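Local atomic coordinates of putative fimbrium tip subunit Fim1F (Parabacteroides distasonis, PDB entry 3R4R), a protein that is probably a component of the tip of fimbriae, filamentous cell-surface appendages that mediate cell adhesion and biofilm formation. Residues A[35-39]-A[40-44]. Numbering follows the deposited sequence.
Sequences TYATT and EELTI. With SO4 (sulfate ion), chain D.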
ATOM      1  N   THR A  35       9.721   4.093 -11.994  1.00 80.79           N
ATOM      2  CA  THR A  35      11.070   4.445 -11.526  1.00 79.64           C
ATOM      3  C   THR A  35      11.028   5.583 -10.423  1.00 78.67           C
ATOM      4  O   THR A  35      12.086   6.148 -10.085  1.00 78.41           O
ATOM      5  CB  THR A  35      11.940   4.874 -12.719  1.00 88.75           C
ATOM      6  N   TYR A  36       9.810   5.875  -9.859  1.00 70.06           N
ATOM      7  CA  TYR A  36       9.530   6.881  -8.827  0.50 66.45           C
ATOM      8  C   TYR A  36       9.547   6.260  -7.408  1.00 66.40           C
ATOM      9  O   TYR A  36       9.697   6.975  -6.412  1.00 65.72           O
ATOM     10  CB  TYR A  36       8.158   7.542  -9.092  0.50 66.97           C
ATOM     11  CG  TYR A  36       6.978   6.587  -9.138  0.50 66.79           C
ATOM     12  CD1 TYR A  36       6.264   6.274  -7.986  0.50 66.11           C
ATOM     13  CD2 TYR A  36       6.528   6.063 -10.346  0.50 69.66           C
ATOM     14  CE1 TYR A  36       5.170   5.415  -8.025  0.50 66.53           C
ATOM     15  CE2 TYR A  36       5.422   5.217 -10.400  0.50 70.47           C
ATOM     16  CZ  TYR A  36       4.747   4.893  -9.235  0.50 75.16           C
ATOM     17  OH  TYR A  36       3.652   4.066  -9.274  0.50 77.20           O
ATOM     18  N   ALA A  37       9.337   4.938  -7.300  1.00 58.43           N
ATOM     19  CA  ALA A  37       9.348   4.273  -5.993  1.00 54.63           C
ATOM     20  C   ALA A  37      10.794   3.950  -5.616  1.00 56.65           C
ATOM     21  O   ALA A  37      11.550   3.482  -6.476  1.00 60.32           O
ATOM     22  CB  ALA A  37       8.490   3.020  -6.013  1.00 54.85           C
ATOM     23  N   THR A  38      11.213   4.234  -4.378  1.00 47.22           N
ATOM     24  CA  THR A  38      12.597   3.963  -3.991  1.00 45.89           C
ATOM     25  C   THR A  38      12.741   2.474  -3.665  1.00 51.19           C
ATOM     26  O   THR A  38      11.744   1.761  -3.507  1.00 48.55           O
ATOM     27  CB  THR A  38      13.055   4.856  -2.807  1.00 43.47           C
ATOM     28  OG1 THR A  38      12.460   4.430  -1.580  1.00 40.89           O
ATOM     29  CG2 THR A  38      12.814   6.349  -3.049  1.00 38.72           C
ATOM     30  N   THR A  39      13.994   2.012  -3.555  1.00 51.91           N
ATOM     31  CA  THR A  39      14.344   0.632  -3.216  1.00 52.53           C
ATOM     32  C   THR A  39      13.713   0.336  -1.874  1.00 52.74           C
ATOM     33  O   THR A  39      13.126  -0.746  -1.738  1.00 54.11           O
ATOM     34  CB  THR A  39      15.868   0.423  -3.255  1.00 68.47           C
ATOM     35  OG1 THR A  39      16.275   0.487  -4.626  1.00 71.79           O
ATOM     36  CG2 THR A  39      16.298  -0.941  -2.713  1.00 68.83           C
ATOM     37  N   GLU A  40      13.726   1.312  -0.929  1.00 45.35           N
ATOM     38  CA  GLU A  40      13.074   1.138   0.380  1.00 42.68           C
ATOM     39  C   GLU A  40      11.569   0.883   0.220  1.00 41.72           C
ATOM     40  O   GLU A  40      11.047  -0.083   0.762  1.00 41.16           O
ATOM     41  CB  GLU A  40      13.279   2.349   1.294  1.00 43.56           C
ATOM     42  CG  GLU A  40      14.699   2.633   1.739  1.00 62.71           C
ATOM     43  CD  GLU A  40      14.815   3.968   2.453  1.00 96.14           C
ATOM     44  OE1 GLU A  40      14.153   4.158   3.500  1.00 87.06           O
ATOM     45  OE2 GLU A  40      15.568   4.834   1.953  1.00 98.36           O
ATOM     46  N   GLU A  41      10.897   1.713  -0.569  1.00 36.22           N
ATOM     47  CA  GLU A  41       9.453   1.648  -0.785  1.00 35.11           C
ATOM     48  C   GLU A  41       9.023   0.361  -1.532  1.00 39.58           C
ATOM     49  O   GLU A  41       7.853  -0.012  -1.455  1.00 40.02           O
ATOM     50  CB  GLU A  41       8.989   2.871  -1.558  1.00 36.16           C
ATOM     51  CG  GLU A  41       9.189   4.145  -0.745  1.00 39.63           C
ATOM     52  CD  GLU A  41       8.836   5.454  -1.415  1.00 51.56           C
ATOM     53  OE1 GLU A  41       8.881   5.527  -2.665  1.00 35.52           O
ATOM     54  OE2 GLU A  41       8.567   6.430  -0.679  1.00 37.85           O
ATOM     55  N   LEU A  42       9.956  -0.328  -2.187  1.00 36.25           N
ATOM     56  CA  LEU A  42       9.710  -1.579  -2.902  1.00 35.90           C
ATOM     57  C   LEU A  42      10.033  -2.783  -2.035  1.00 40.33           C
ATOM     58  O   LEU A  42       9.747  -3.912  -2.438  1.00 41.61           O
ATOM     59  CB  LEU A  42      10.542  -1.651  -4.200  1.00 37.11           C
ATOM     60  CG  LEU A  42      10.169  -0.730  -5.350  1.00 42.66           C
ATOM     61  CD1 LEU A  42      11.308  -0.638  -6.381  1.00 44.12           C
ATOM     62  CD2 LEU A  42       8.862  -1.146  -6.005  1.00 43.69           C
ATOM     63  N   THR A  43      10.658  -2.553  -0.869  1.00 36.84           N
ATOM     64  CA  THR A  43      11.119  -3.615   0.036  1.00 36.64           C
ATOM     65  C   THR A  43       9.965  -4.293   0.733  1.00 39.17           C
ATOM     66  O   THR A  43       9.034  -3.642   1.210  1.00 38.61           O
ATOM     67  CB  THR A  43      12.098  -3.052   1.094  1.00 35.78           C
ATOM     68  OG1 THR A  43      13.222  -2.546   0.406  1.00 42.55           O
ATOM     69  CG2 THR A  43      12.600  -4.098   2.085  1.00 31.61           C
ATOM     70  N   ILE A  44      10.074  -5.618   0.814  1.00 35.78           N
ATOM     71  CA  ILE A  44       9.207  -6.504   1.555  1.00 34.28           C
ATOM     72  C   ILE A  44      10.103  -7.192   2.583  1.00 39.22           C
ATOM     73  O   ILE A  44      11.057  -7.877   2.200  1.00 40.26           O
ATOM     74  CB  ILE A  44       8.428  -7.473   0.641  1.00 38.02           C
ATOM     75  CG1 ILE A  44       7.544  -6.705  -0.335  1.00 38.28           C
ATOM     76  CG2 ILE A  44       7.601  -8.486   1.481  1.00 37.64           C
ATOM     77  CD1 ILE A  44       6.913  -7.569  -1.389  1.00 46.16           C
TER
HETATM   78  S   SO4 D 320      16.835   4.118  -4.898  1.00164.26           S
HETATM   79  O1  SO4 D 320      15.671   3.465  -5.514  1.00168.72           O
HETATM   80  O2  SO4 D 320      16.542   4.441  -3.495  1.00168.90           O
HETATM   81  O3  SO4 D 320      17.998   3.218  -4.955  1.00169.89           O
HETATM   82  O4  SO4 D 320      17.130   5.350  -5.635  1.00169.57           O
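Thr39 O is gripped by two donors that reach it from opposite faces of its carbonyl plane. The hydroxyl of Thr43 gives the shorter bond, OG1 to Thr39 O 2.8 Å, tilted 32° from that plane. The amide of Leu42 comes from above the other face, N to Thr39 O 3.2 Å, and also makes a weak bond to Thr38 O. One residue earlier in the chain, Thr38 and Glu41 exchange bonds in both directions. Glu41 N donates to Thr38 OG1 over 3.3 Å, nearly straight at 163°; with chi1 at 73° the hydroxyl sits between its own backbone N and carbonyl carbon, from where it can face the first turn of the helix. In return, Thr38 N donates to Glu41 OE1 (3.2 Å), meeting it from above the carboxylate plane. The glutamate chain, extended beyond CG, runs back across the threonine, its CG 3.4 Å from Thr38 OG1. The same OE1 forms a salt bridge with Lys171 and OE2 is hydrogen-bonded to Tyr230, so the buried carboxylate is fixed at both oxygens, and the lysine probably stabilises its negative charge. Replacing Glu41 by an alanine is likely to leave Thr38 N without its side-chain acceptor, and Lys171 and Tyr230 without the carboxylate they hold. Beside the capping residues, Ala37 CB touches Leu42 CG at 4.2 Å, a light apolar contact. A sulfate ion, probably from the crystallisation liquor, accepts from the backbone N of Thr39 through O1 (3.0 Å). Thr38 and Glu41 thus form a capping box, with Thr38 as N-cap of the short, weakly bonded helix 39-42 that precedes strand 46-52.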